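PDB 3OOX: putative 2OG-Fe(II) oxygenase family protein from Caulobacter crescentus CB15, which probably catalyses iron(II)-dependent oxidation with dioxygen and 2-oxoglutarate, perhaps including ethylene formation and the breakdown of L-arginine. Local coordinates for residues A[101-106]-A[134-139]; A[161-166]-A[269-274]; A[196-201]-A[228-233]; A[235-240]-A[275-280]. All coordinates share one frame; numbering follows the deposited sequence.

Contact 1 (A[101-106]-A[134-139]); sequences MGRDLP and LYNSLD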
loop_
_atom_site.group_PDB
_atom_site.type_symbol
_atom_site.label_atom_id
_atom_site.label_comp_id
_atom_site.label_asym_id
_atom_site.label_seq_id
_atom_site.Cartn_x
_atom_site.Cartn_y
_atom_site.Cartn_z
HETATM N N MSE A 101 -6.503 -9.179 3.594
HETATM C CA MSE A 101 -7.801 -8.786 4.108
HETATM C C MSE A 101 -8.339 -7.683 3.227
HETATM O O MSE A 101 -7.684 -6.659 3.055
HETATM C CB MSE A 101 -7.687 -8.280 5.551
HETATM C CG MSE A 101 -9.050 -7.832 6.135
HETATM SE SE MSE A 101 -8.835 -6.835 7.770
HETATM C CE MSE A 101 -10.604 -5.964 7.710
ATOM N N GLY A 102 -9.549 -7.903 2.707
ATOM C CA GLY A 102 -10.283 -6.870 1.985
ATOM C C GLY A 102 -11.282 -6.175 2.884
ATOM O O GLY A 102 -11.331 -6.405 4.091
ATOM N N ARG A 103 -12.146 -5.355 2.284
ATOM C CA ARG A 103 -13.176 -4.638 3.050
ATOM C C ARG A 103 -14.274 -5.583 3.517
ATOM O O ARG A 103 -14.745 -6.384 2.730
ATOM C CB ARG A 103 -13.812 -3.544 2.189
ATOM C CG ARG A 103 -14.728 -2.648 3.034
ATOM C CD ARG A 103 -15.115 -1.369 2.345
ATOM N NE ARG A 103 -13.973 -0.449 2.222
ATOM C CZ ARG A 103 -13.425 0.272 3.178
ATOM N NH1 ARG A 103 -13.940 0.292 4.397
ATOM N NH2 ARG A 103 -12.375 1.026 2.885
ATOM N N ASP A 104 -14.678 -5.423 4.775
ATOM C CA ASP A 104 -15.882 -6.088 5.299
ATOM C C ASP A 104 -17.057 -5.189 4.936
ATOM O O ASP A 104 -17.157 -4.061 5.444
ATOM C CB ASP A 104 -15.859 -6.212 6.822
ATOM C CG ASP A 104 -15.033 -7.385 7.322
ATOM O OD1 ASP A 104 -15.036 -8.463 6.691
ATOM O OD2 ASP A 104 -14.407 -7.228 8.392
ATOM N N LEU A 105 -17.940 -5.708 4.085
ATOM C CA LEU A 105 -19.079 -4.959 3.601
ATOM C C LEU A 105 -20.289 -5.337 4.425
ATOM O O LEU A 105 -20.410 -6.461 4.856
ATOM C CB LEU A 105 -19.352 -5.289 2.133
ATOM C CG LEU A 105 -18.281 -4.796 1.148
ATOM C CD1 LEU A 105 -18.494 -5.431 -0.251
ATOM C CD2 LEU A 105 -18.214 -3.288 1.012
ATOM N N PRO A 106 -21.213 -4.391 4.593
ATOM C CA PRO A 106 -22.436 -4.730 5.286
ATOM C C PRO A 106 -23.267 -5.702 4.483
ATOM O O PRO A 106 -23.118 -5.750 3.241
ATOM C CB PRO A 106 -23.170 -3.407 5.397
ATOM C CG PRO A 106 -22.637 -2.569 4.353
ATOM C CD PRO A 106 -21.158 -2.996 4.173
ATOM N N LEU A 134 -6.385 -2.522 12.372
ATOM C CA LEU A 134 -5.289 -1.951 11.601
ATOM C C LEU A 134 -5.737 -1.519 10.203
ATOM O O LEU A 134 -5.335 -0.447 9.712
ATOM C CB LEU A 134 -4.099 -2.923 11.542
ATOM C CG LEU A 134 -2.817 -2.389 10.862
ATOM C CD1 LEU A 134 -2.243 -1.165 11.534
ATOM C CD2 LEU A 134 -1.731 -3.480 10.761
ATOM N N TYR A 135 -6.573 -2.344 9.578
ATOM C CA TYR A 135 -7.185 -2.040 8.270
ATOM C C TYR A 135 -7.883 -0.667 8.329
ATOM O O TYR A 135 -7.611 0.236 7.542
ATOM C CB TYR A 135 -8.182 -3.142 7.880
ATOM C CG TYR A 135 -8.865 -2.974 6.532
ATOM C CD1 TYR A 135 -9.815 -1.975 6.327
ATOM C CD2 TYR A 135 -8.523 -3.769 5.444
ATOM C CE1 TYR A 135 -10.429 -1.806 5.134
ATOM C CE2 TYR A 135 -9.144 -3.602 4.188
ATOM C CZ TYR A 135 -10.101 -2.593 4.048
ATOM O OH TYR A 135 -10.684 -2.386 2.832
ATOM N N ASN A 136 -8.747 -0.532 9.324
ATOM C CA ASN A 136 -9.539 0.693 9.414
ATOM C C ASN A 136 -8.714 1.887 9.872
ATOM O O ASN A 136 -8.963 3.025 9.441
ATOM C CB ASN A 136 -10.749 0.443 10.331
ATOM C CG ASN A 136 -11.769 -0.505 9.696
ATOM O OD1 ASN A 136 -12.117 -1.539 10.298
ATOM N ND2 ASN A 136 -12.209 -0.192 8.486
ATOM N N SER A 137 -7.713 1.657 10.716
ATOM C CA SER A 137 -6.814 2.712 11.130
ATOM C C SER A 137 -5.982 3.274 9.976
ATOM O O SER A 137 -5.806 4.478 9.846
ATOM C CB SER A 137 -5.892 2.178 12.213
ATOM O OG SER A 137 -4.979 3.163 12.591
ATOM N N LEU A 138 -5.440 2.374 9.158
ATOM C CA LEU A 138 -4.650 2.817 8.006
ATOM C C LEU A 138 -5.549 3.442 6.934
ATOM O O LEU A 138 -5.138 4.381 6.255
ATOM C CB LEU A 138 -3.823 1.660 7.467
ATOM C CG LEU A 138 -2.659 1.266 8.378
ATOM C CD1 LEU A 138 -2.037 -0.058 7.921
ATOM C CD2 LEU A 138 -1.600 2.348 8.459
ATOM N N ASP A 139 -6.762 2.910 6.773
ATOM C CA ASP A 139 -7.736 3.490 5.828
ATOM C C ASP A 139 -8.055 4.924 6.267
ATOM O O ASP A 139 -8.141 5.838 5.432
ATOM C CB ASP A 139 -9.030 2.654 5.749
ATOM C CG ASP A 139 -9.856 2.974 4.535
ATOM O OD1 ASP A 139 -9.285 3.155 3.439
ATOM O OD2 ASP A 139 -11.107 3.022 4.664
HETATM O O HOH W 1 -10.705 2.520 1.029
HETATM O O HOH W 2 -12.618 1.749 6.544
#
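Met101, a selenomethionine in this crystal, lies against Tyr135 in a Met-aromatic contact: SE is 4.8 Å from the ring centroid, in an oblique approach. Its chain is extended, and among its side-chain atoms the terminal methyl comes nearest, with Met101 CE 3.7 Å from Tyr135 CG. On the rim of the same ring, Met101 O comes in near the plane, 3.6 Å from Tyr135 CE2.

Charge takes over one turn along the helix. Arg103 bends at its third torsion (chi3 -70°), which brings one face of the guanidinium, near its rim, over Tyr135 OH, the guanidinium and ring planes nearly perpendicular (83°). Arg103 NH2 then forms a salt bridge with Asp139 OD2 at 3.0 Å, the donor coming from above the carboxylate plane. Water 2 joins Arg103 NH1 to Asp139 OD2, while Arg103 NE is held by the Gly167 carbonyl. Replacing Tyr135 with a leucine would probably leave the Ser169 carbonyl without its hydroxyl donor and Met101 CE without a ring to rest on.

Segment 101-106 leaves strand 97-101 of the large mixed sheet, and Tyr135 projects from helix 127-152 onto Leu171 of strand 170-176 and, edge-to-face, Phe267 of strand 262-269.

Contact 2 (A[161-166]-A[269-274]); sequences KPTVQD and LHFASD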
loop_
_atom_site.group_PDB
_atom_site.type_symbol
_atom_site.label_atom_id
_atom_site.label_comp_id
_atom_site.label_asym_id
_atom_site.label_seq_id
_atom_site.Cartn_x
_atom_site.Cartn_y
_atom_site.Cartn_z
ATOM N N LYS A 161 -13.227 12.225 -0.222
ATOM C CA LYS A 161 -14.110 11.508 0.703
ATOM C C LYS A 161 -15.078 10.515 -0.001
ATOM O O LYS A 161 -15.054 9.320 0.317
ATOM C CB LYS A 161 -14.875 12.514 1.574
ATOM C CG LYS A 161 -15.681 11.863 2.659
ATOM C CD LYS A 161 -16.545 12.872 3.400
ATOM C CE LYS A 161 -17.229 12.220 4.563
ATOM N NZ LYS A 161 -18.360 11.375 4.076
ATOM N N PRO A 162 -15.926 10.976 -0.961
ATOM C CA PRO A 162 -16.815 10.024 -1.606
ATOM C C PRO A 162 -16.077 9.041 -2.489
ATOM O O PRO A 162 -16.577 7.947 -2.704
ATOM C CB PRO A 162 -17.757 10.915 -2.436
ATOM C CG PRO A 162 -17.036 12.192 -2.586
ATOM C CD PRO A 162 -16.160 12.360 -1.428
ATOM N N THR A 163 -14.906 9.433 -2.986
ATOM C CA THR A 163 -14.169 8.619 -3.956
ATOM C C THR A 163 -13.587 7.371 -3.336
ATOM O O THR A 163 -13.371 6.415 -4.072
ATOM C CB THR A 163 -13.030 9.396 -4.645
ATOM O OG1 THR A 163 -11.892 9.466 -3.790
ATOM C CG2 THR A 163 -13.468 10.853 -4.998
ATOM N N VAL A 164 -13.378 7.359 -2.025
ATOM C CA VAL A 164 -12.745 6.222 -1.360
ATOM C C VAL A 164 -13.687 5.510 -0.412
ATOM O O VAL A 164 -13.329 4.530 0.218
ATOM C CB VAL A 164 -11.454 6.621 -0.614
ATOM C CG1 VAL A 164 -10.413 7.126 -1.621
ATOM C CG2 VAL A 164 -11.722 7.646 0.513
ATOM N N GLN A 165 -14.922 5.985 -0.321
ATOM C CA GLN A 165 -15.897 5.317 0.523
ATOM C C GLN A 165 -16.155 3.888 0.022
ATOM O O GLN A 165 -16.421 3.678 -1.173
ATOM C CB GLN A 165 -17.205 6.108 0.509
ATOM C CG GLN A 165 -18.322 5.531 1.365
ATOM C CD GLN A 165 -19.531 6.439 1.491
ATOM O OE1 GLN A 165 -19.438 7.527 2.009
ATOM N NE2 GLN A 165 -20.656 5.989 1.011
ATOM N N ASP A 166 -16.117 2.936 0.944
ATOM C CA ASP A 166 -16.245 1.523 0.605
ATOM C C ASP A 166 -15.255 1.079 -0.475
ATOM O O ASP A 166 -15.515 0.098 -1.176
ATOM C CB ASP A 166 -17.695 1.144 0.229
ATOM C CG ASP A 166 -18.673 1.296 1.408
ATOM O OD1 ASP A 166 -18.190 1.246 2.532
ATOM O OD2 ASP A 166 -19.873 1.498 1.164
ATOM N N LEU A 269 -4.736 1.341 -0.478
ATOM C CA LEU A 269 -5.966 2.093 -0.480
ATOM C C LEU A 269 -6.429 2.280 -1.906
ATOM O O LEU A 269 -5.652 2.708 -2.773
ATOM C CB LEU A 269 -5.782 3.444 0.212
ATOM C CG LEU A 269 -7.023 4.203 0.665
ATOM C CD1 LEU A 269 -6.652 5.168 1.830
ATOM C CD2 LEU A 269 -7.696 4.946 -0.492
ATOM N N HIS A 270 -7.684 1.894 -2.168
ATOM C CA HIS A 270 -8.307 1.954 -3.487
ATOM C C HIS A 270 -9.535 2.851 -3.452
ATOM O O HIS A 270 -10.190 3.010 -2.410
ATOM C CB HIS A 270 -8.859 0.588 -3.879
ATOM C CG HIS A 270 -7.837 -0.424 -4.306
ATOM N ND1 HIS A 270 -6.820 -0.913 -3.498
ATOM C CD2 HIS A 270 -7.730 -1.097 -5.481
ATOM C CE1 HIS A 270 -6.158 -1.853 -4.161
ATOM N NE2 HIS A 270 -6.676 -1.971 -5.361
ATOM N N PHE A 271 -9.849 3.421 -4.619
ATOM C CA PHE A 271 -11.104 4.108 -4.799
ATOM C C PHE A 271 -12.280 3.074 -4.700
ATOM O O PHE A 271 -12.143 1.872 -4.884
ATOM C CB PHE A 271 -11.186 4.749 -6.190
ATOM C CG PHE A 271 -10.299 5.936 -6.396
ATOM C CD1 PHE A 271 -10.304 6.994 -5.516
ATOM C CD2 PHE A 271 -9.510 6.049 -7.542
ATOM C CE1 PHE A 271 -9.499 8.098 -5.708
ATOM C CE2 PHE A 271 -8.746 7.196 -7.763
ATOM C CZ PHE A 271 -8.711 8.206 -6.827
ATOM N N ALA A 272 -13.473 3.606 -4.447
ATOM C CA ALA A 272 -14.716 2.894 -4.660
ATOM C C ALA A 272 -14.799 2.316 -6.078
ATOM O O ALA A 272 -14.458 2.977 -7.062
ATOM C CB ALA A 272 -15.881 3.862 -4.429
ATOM N N SER A 273 -15.263 1.084 -6.164
ATOM C CA SER A 273 -15.340 0.341 -7.426
ATOM C C SER A 273 -16.091 1.072 -8.532
ATOM O O SER A 273 -15.683 1.062 -9.684
ATOM C CB SER A 273 -16.022 -0.991 -7.200
ATOM O OG SER A 273 -15.223 -1.796 -6.392
ATOM N N ASP A 274 -17.181 1.730 -8.146
ATOM C CA ASP A 274 -17.995 2.497 -9.064
ATOM C C ASP A 274 -17.619 3.969 -9.268
ATOM O O ASP A 274 -18.361 4.720 -9.940
ATOM C CB ASP A 274 -19.493 2.358 -8.679
ATOM C CG ASP A 274 -19.823 2.839 -7.261
ATOM O OD1 ASP A 274 -18.903 3.326 -6.575
ATOM O OD2 ASP A 274 -21.038 2.789 -6.867
HETATM O O HOH W 3 -14.850 -0.483 -3.784
#
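Thr163 and Phe271 run side by side and point the same way. Thr163 OG1 sits 3.4 Å from Phe271 CE1 in an oblique approach. Its first torsion (chi1 80°) places OG1 between the backbone N and carbonyl carbon, and its polar partner is the Phe160 carbonyl, so that what it offers the ring is van der Waals contact. Val164 reaches the same ring from another direction: its CG1 methyl is 3.9 Å from Phe271 CD1. That methyl also meets Leu269, whose side chain crosses the valine at about a right angle, with Val164 CG1 3.7 Å from Leu269 CD2.

The catalytic core of this family is a double-stranded beta-helix, and segment 269-274 is the stretch where the chain runs off strand 262-269 of its larger sheet. The short, loosely hydrogen-bonded helix 161-164 meets it there, and Leu146 of helix 127-152 packs on both Val164 and Leu269. Putting an alanine at Phe271 would probably open a gap beside Thr163 and the Val164 methyl, and take away the ring that Met234, Leu238 and Tyr275 also touch.

The backbones are joined as well. Ala272 N donates to Thr163 O at 2.8 Å. The Ala272 methyl packs against the loop that follows the helix, its CB 3.3 Å from Gln165 O. Farther along, water 3 donates to Asp166 O and accepts from Ser273 N, at 2.8 and 2.9 Å.

Contact 3 (A[196-201]-A[228-233]); sequences TITLLL and VINIGD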
loop_
_atom_site.group_PDB
_atom_site.type_symbol
_atom_site.label_atom_id
_atom_site.label_comp_id
_atom_site.label_asym_id
_atom_site.label_seq_id
_atom_site.Cartn_x
_atom_site.Cartn_y
_atom_site.Cartn_z
ATOM N N THR A 196 -4.747 3.656 -5.301
ATOM C CA THR A 196 -4.812 5.109 -5.112
ATOM C C THR A 196 -3.587 5.634 -4.359
ATOM O O THR A 196 -2.771 6.367 -4.925
ATOM C CB THR A 196 -6.133 5.484 -4.433
ATOM O OG1 THR A 196 -7.217 5.011 -5.262
ATOM C CG2 THR A 196 -6.236 7.024 -4.142
ATOM N N ILE A 197 -3.458 5.242 -3.100
ATOM C CA ILE A 197 -2.206 5.392 -2.365
ATOM C C ILE A 197 -1.956 4.138 -1.541
ATOM O O ILE A 197 -2.893 3.431 -1.177
ATOM C CB ILE A 197 -2.167 6.615 -1.417
ATOM C CG1 ILE A 197 -3.359 6.612 -0.445
ATOM C CG2 ILE A 197 -2.151 7.921 -2.251
ATOM C CD1 ILE A 197 -3.256 7.722 0.662
ATOM N N THR A 198 -0.681 3.872 -1.227
ATOM C CA THR A 198 -0.298 2.752 -0.366
ATOM C C THR A 198 0.438 3.312 0.864
ATOM O O THR A 198 1.286 4.247 0.769
ATOM C CB THR A 198 0.607 1.775 -1.148
ATOM O OG1 THR A 198 -0.141 1.331 -2.275
ATOM C CG2 THR A 198 1.037 0.570 -0.310
ATOM N N LEU A 199 0.080 2.789 2.052
ATOM C CA LEU A 199 0.608 3.232 3.321
ATOM C C LEU A 199 1.394 2.111 3.998
ATOM O O LEU A 199 0.835 1.044 4.256
ATOM C CB LEU A 199 -0.525 3.712 4.234
ATOM C CG LEU A 199 -1.283 4.930 3.731
ATOM C CD1 LEU A 199 -2.581 4.499 3.062
ATOM C CD2 LEU A 199 -1.530 5.954 4.861
ATOM N N LEU A 200 2.674 2.359 4.285
ATOM C CA LEU A 200 3.579 1.332 4.814
ATOM C C LEU A 200 4.199 1.725 6.136
ATOM O O LEU A 200 5.028 2.635 6.209
ATOM C CB LEU A 200 4.711 1.086 3.816
ATOM C CG LEU A 200 5.725 0.011 4.166
ATOM C CD1 LEU A 200 5.128 -1.380 4.183
ATOM C CD2 LEU A 200 6.898 0.116 3.191
ATOM N N LEU A 201 3.792 0.997 7.164
ATOM C CA LEU A 201 4.478 1.051 8.448
ATOM C C LEU A 201 5.808 0.275 8.439
ATOM O O LEU A 201 6.015 -0.609 7.604
ATOM C CB LEU A 201 3.613 0.443 9.542
ATOM C CG LEU A 201 2.313 1.177 9.827
ATOM C CD1 LEU A 201 1.318 0.183 10.535
ATOM C CD2 LEU A 201 2.553 2.468 10.622
ATOM N N VAL A 228 5.475 5.325 5.294
ATOM C CA VAL A 228 5.961 5.671 3.965
ATOM C C VAL A 228 4.744 5.521 3.038
ATOM O O VAL A 228 4.077 4.501 3.037
ATOM C CB VAL A 228 7.073 4.736 3.483
ATOM C CG1 VAL A 228 7.451 5.087 2.030
ATOM C CG2 VAL A 228 8.301 4.830 4.409
ATOM N N ILE A 229 4.437 6.567 2.295
ATOM C CA ILE A 229 3.232 6.589 1.483
ATOM C C ILE A 229 3.598 6.813 0.030
ATOM O O ILE A 229 4.450 7.641 -0.262
ATOM C CB ILE A 229 2.285 7.695 1.933
ATOM C CG1 ILE A 229 2.005 7.546 3.439
ATOM C CG2 ILE A 229 0.958 7.635 1.108
ATOM C CD1 ILE A 229 1.658 8.823 4.142
ATOM N N ASN A 230 2.966 6.072 -0.873
ATOM C CA ASN A 230 3.193 6.277 -2.334
ATOM C C ASN A 230 1.909 6.390 -3.125
ATOM O O ASN A 230 0.872 5.786 -2.783
ATOM C CB ASN A 230 4.110 5.208 -2.961
ATOM C CG ASN A 230 3.541 3.814 -2.905
ATOM O OD1 ASN A 230 3.465 3.221 -1.825
ATOM N ND2 ASN A 230 3.129 3.267 -4.071
ATOM N N ILE A 231 2.007 7.168 -4.199
ATOM C CA ILE A 231 0.953 7.342 -5.183
ATOM C C ILE A 231 0.836 6.055 -6.015
ATOM O O ILE A 231 1.865 5.492 -6.411
ATOM C CB ILE A 231 1.316 8.494 -6.155
ATOM C CG1 ILE A 231 1.599 9.788 -5.361
ATOM C CG2 ILE A 231 0.226 8.666 -7.270
ATOM C CD1 ILE A 231 0.409 10.336 -4.586
ATOM N N GLY A 232 -0.393 5.607 -6.310
ATOM C CA GLY A 232 -0.618 4.479 -7.195
ATOM C C GLY A 232 -1.219 4.921 -8.516
ATOM O O GLY A 232 -1.618 6.097 -8.685
ATOM N N ASP A 233 -1.354 3.968 -9.429
ATOM C CA ASP A 233 -1.722 4.294 -10.780
ATOM C C ASP A 233 -3.111 4.949 -10.871
ATOM O O ASP A 233 -3.301 5.760 -11.790
ATOM C CB ASP A 233 -1.736 3.048 -11.660
ATOM C CG ASP A 233 -0.357 2.486 -11.924
ATOM O OD1 ASP A 233 0.668 3.145 -11.619
ATOM O OD2 ASP A 233 -0.308 1.361 -12.445
#
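Asn230 and Thr198 face each other as a hydrogen-bonded antiparallel pair, their side chains running alongside one another on the same face of the sheet. The backbone fixes the pair first: Thr198 N donates to Asn230 O at 2.9 Å and Asn230 N to Thr198 O at 3.0 Å.

From Asn230 CB the side chain turns in toward its partner strand, since chi1 of 63° sets CG between the backbone N and the carbonyl carbon. CG itself comes 4.0 Å from Thr198 CB. One branch of the amide, OD1, presses closer onto that same carbon, with Asn230 OD1 3.3 Å from Thr198 CB. The other, ND2, makes its stronger bond to the Asp193 carboxylate and a weak one, 3.5 Å, from Asn230 ND2 to Ile231 O. Because Thr198 OG1 also bonds to Asp193 OD2, one carboxylate oxygen is shared by both side chains, which probably helps to set the rotation of the amide.

The other face is apolar. Ile229 CG2 lies 4.1 Å from Ile197 CB, and Ile229 CG1 is likewise 4.1 Å from Leu199 CD2.

At the end of the pair Gly232 N reaches Thr196 O from well above its carbonyl plane; Gly232 occupies the N-cap position, just before helix 233-238. A classic beta bulge sets Thr196 and Ile197 both opposite the single residue Leu269 of strand 262-269. The two strands lie inside the large sheet, between 35-39 and 262-269, with Val145 of helix 127-152 against the isoleucine face.

Contact 4 (A[235-240]-A[275-280]); sequences LERLTN and YEIKTL. With EDO (1,2-ethanediol), chain G.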
loop_
_atom_site.group_PDB
_atom_site.type_symbol
_atom_site.label_atom_id
_atom_site.label_comp_id
_atom_site.label_asym_id
_atom_site.label_seq_id
_atom_site.Cartn_x
_atom_site.Cartn_y
_atom_site.Cartn_z
ATOM N N LEU A 235 -4.513 7.144 -8.897
ATOM C CA LEU A 235 -4.408 8.556 -8.583
ATOM C C LEU A 235 -3.542 9.250 -9.622
ATOM O O LEU A 235 -3.809 10.404 -10.010
ATOM C CB LEU A 235 -3.855 8.719 -7.172
ATOM C CG LEU A 235 -3.670 10.121 -6.622
ATOM C CD1 LEU A 235 -4.940 10.973 -6.764
ATOM C CD2 LEU A 235 -3.248 10.081 -5.139
ATOM N N GLU A 236 -2.491 8.572 -10.101
ATOM C CA GLU A 236 -1.692 9.099 -11.212
ATOM C C GLU A 236 -2.609 9.416 -12.394
ATOM O O GLU A 236 -2.518 10.525 -12.978
ATOM C CB GLU A 236 -0.586 8.110 -11.624
ATOM C CG GLU A 236 0.251 8.568 -12.818
ATOM C CD GLU A 236 1.248 7.515 -13.240
ATOM O OE1 GLU A 236 0.802 6.443 -13.681
ATOM O OE2 GLU A 236 2.453 7.774 -13.095
ATOM N N ARG A 237 -3.517 8.495 -12.724
ATOM C CA ARG A 237 -4.395 8.698 -13.880
ATOM C C ARG A 237 -5.371 9.854 -13.639
ATOM O O ARG A 237 -5.554 10.721 -14.521
ATOM C CB ARG A 237 -5.136 7.415 -14.217
ATOM C CG ARG A 237 -6.168 7.573 -15.323
ATOM C CD ARG A 237 -6.590 6.250 -15.896
ATOM N NE ARG A 237 -7.672 6.455 -16.862
ATOM C CZ ARG A 237 -7.926 5.681 -17.906
ATOM N NH1 ARG A 237 -7.168 4.617 -18.195
ATOM N NH2 ARG A 237 -8.969 5.970 -18.705
ATOM N N LEU A 238 -5.950 9.906 -12.442
ATOM C CA LEU A 238 -6.872 10.995 -12.108
ATOM C C LEU A 238 -6.227 12.365 -12.294
ATOM O O LEU A 238 -6.881 13.298 -12.774
ATOM C CB LEU A 238 -7.386 10.822 -10.684
ATOM C CG LEU A 238 -8.309 11.928 -10.153
ATOM C CD1 LEU A 238 -9.621 11.963 -10.954
ATOM C CD2 LEU A 238 -8.580 11.722 -8.648
ATOM N N THR A 239 -4.953 12.496 -11.922
ATOM C CA THR A 239 -4.225 13.780 -11.966
ATOM C C THR A 239 -3.504 14.043 -13.283
ATOM O O THR A 239 -2.636 14.929 -13.338
ATOM C CB THR A 239 -3.197 13.873 -10.808
ATOM O OG1 THR A 239 -2.190 12.859 -10.988
ATOM C CG2 THR A 239 -3.869 13.714 -9.434
ATOM N N ASN A 240 -3.845 13.296 -14.325
ATOM C CA ASN A 240 -3.181 13.458 -15.632
ATOM C C ASN A 240 -1.668 13.410 -15.477
ATOM O O ASN A 240 -0.901 14.145 -16.139
ATOM C CB ASN A 240 -3.575 14.774 -16.295
ATOM C CG ASN A 240 -3.434 14.723 -17.799
ATOM O OD1 ASN A 240 -3.593 13.654 -18.421
ATOM N ND2 ASN A 240 -3.185 15.886 -18.410
ATOM N N TYR A 275 -16.483 4.396 -8.713
ATOM C CA TYR A 275 -16.009 5.764 -8.875
ATOM C C TYR A 275 -15.479 5.927 -10.300
ATOM O O TYR A 275 -14.597 5.178 -10.735
ATOM C CB TYR A 275 -14.903 6.087 -7.890
ATOM C CG TYR A 275 -14.305 7.455 -8.101
ATOM C CD1 TYR A 275 -15.068 8.587 -7.952
ATOM C CD2 TYR A 275 -12.955 7.620 -8.405
ATOM C CE1 TYR A 275 -14.542 9.835 -8.127
ATOM C CE2 TYR A 275 -12.411 8.860 -8.564
ATOM C CZ TYR A 275 -13.198 9.974 -8.422
ATOM O OH TYR A 275 -12.648 11.238 -8.591
ATOM N N GLU A 276 -16.037 6.892 -11.037
ATOM C CA GLU A 276 -15.558 7.199 -12.370
ATOM C C GLU A 276 -14.341 8.118 -12.240
ATOM O O GLU A 276 -14.398 9.245 -11.684
ATOM C CB GLU A 276 -16.634 7.883 -13.225
ATOM C CG GLU A 276 -16.081 8.292 -14.581
ATOM C CD GLU A 276 -17.113 8.973 -15.492
ATOM O OE1 GLU A 276 -17.384 10.159 -15.267
ATOM O OE2 GLU A 276 -17.612 8.323 -16.409
ATOM N N ILE A 277 -13.214 7.595 -12.722
ATOM C CA ILE A 277 -11.981 8.339 -12.817
ATOM C C ILE A 277 -12.029 9.142 -14.107
ATOM O O ILE A 277 -11.954 8.583 -15.208
ATOM C CB ILE A 277 -10.710 7.409 -12.792
ATOM C CG1 ILE A 277 -10.715 6.519 -11.548
ATOM C CG2 ILE A 277 -9.423 8.229 -12.913
ATOM C CD1 ILE A 277 -9.633 5.444 -11.604
ATOM N N LYS A 278 -12.161 10.450 -13.946
ATOM C CA LYS A 278 -12.235 11.403 -15.044
ATOM C C LYS A 278 -11.210 12.506 -14.765
ATOM O O LYS A 278 -11.144 13.069 -13.671
ATOM C CB LYS A 278 -13.656 11.956 -15.180
ATOM C CG LYS A 278 -13.780 13.054 -16.229
ATOM C CD LYS A 278 -15.237 13.484 -16.404
ATOM C CE LYS A 278 -15.367 14.497 -17.535
ATOM N NZ LYS A 278 -14.614 15.762 -17.251
ATOM N N THR A 279 -10.375 12.788 -15.762
ATOM C CA THR A 279 -9.197 13.622 -15.538
ATOM C C THR A 279 -9.548 14.947 -14.885
ATOM O O THR A 279 -10.481 15.647 -15.321
ATOM C CB THR A 279 -8.463 13.900 -16.858
ATOM O OG1 THR A 279 -8.394 12.678 -17.623
ATOM C CG2 THR A 279 -7.064 14.502 -16.569
ATOM N N LEU A 280 -8.795 15.313 -13.851
ATOM C CA LEU A 280 -9.012 16.603 -13.196
ATOM C C LEU A 280 -8.714 17.707 -14.200
ATOM O O LEU A 280 -7.635 17.764 -14.797
ATOM C CB LEU A 280 -8.120 16.747 -11.969
ATOM C CG LEU A 280 -8.384 15.765 -10.814
ATOM C CD1 LEU A 280 -7.326 15.939 -9.747
ATOM C CD2 LEU A 280 -9.780 15.954 -10.222
HETATM C C1 EDO G . -9.128 3.621 -21.891
HETATM O O1 EDO G . -9.653 4.612 -20.998
HETATM C C2 EDO G . -7.746 3.168 -21.432
HETATM O O2 EDO G . -7.803 2.571 -20.130
HETATM O O HOH W 4 -8.057 10.554 -15.824
HETATM O O HOH W 5 -9.625 8.404 -16.709
#
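Leu238 closes helix 233-238 and meets segment 275-280 with both its side chain and its carbonyl, at a Schellman motif whose C-prime residue, Asn240, has positive phi. Leu238 O takes the amide of Leu280 at 3.0 Å, almost straight at the donor (171°) and nearly in line with the C=O bond. The leucine side chain spreads over the same strip of backbone: its CD1 is tight against Lys278 O at 3.3 Å and also touches the hydroxyl of Tyr275. Leu238 CG meets Leu280 CG at 3.9 Å, the two side chains at a slant, while the Ile277 CG2 methyl approaches from strand 276-277, 4.0 Å from Leu238 CB.

Next comes the turn itself. Asn240 N bonds back to Arg237 O and Asn241 N to Glu236 O, which ends the helix and sets Asn240 CB 3.5 Å from Thr279 CG2. The buried asparagine amide is held at both branches, by Arg291 N at OD1 and by the carbonyls of Pro289 and Cys283 at ND2. Thr279 OG1 is held by Asp290 and by water 4, which also donates to Arg237 O.

Farther out, the extended Arg237 chain runs past Ile277, and water 5 links Arg237 NE to Ile277 O. The guanidinium ends on a 1,2-ethanediol, probably from the crystallisation liquor, that is also bonded to Gln304: Arg237 NH1 donates to its O2 at 2.9 Å and Arg237 NH2 to its O1 at 2.8 Å.

In the fold
Contact 3 is the inner one, its centre about 5 Å from that of the chain, and relies on regular strand pairing; the others depend more on loops. Contacts 2 and 4, with centres about 15 and 18 Å out, are still largely buried, while contact 1, at about 13 Å, is partly buried. Helix 127-152 serves the first three: it carries one segment of contact 1, and lends Leu146 to contacts 2 and 3. Backbone bonds from Leu269 to Thr196 and Ile197 probably tie contact 2 to contact 3, whereas contacts 2 and 4 meet through side chains. Charge and water enter away from the centre: a salt bridge in contact 1, water-linked arginine in contacts 1 and 4, and a water between backbones in contact 2.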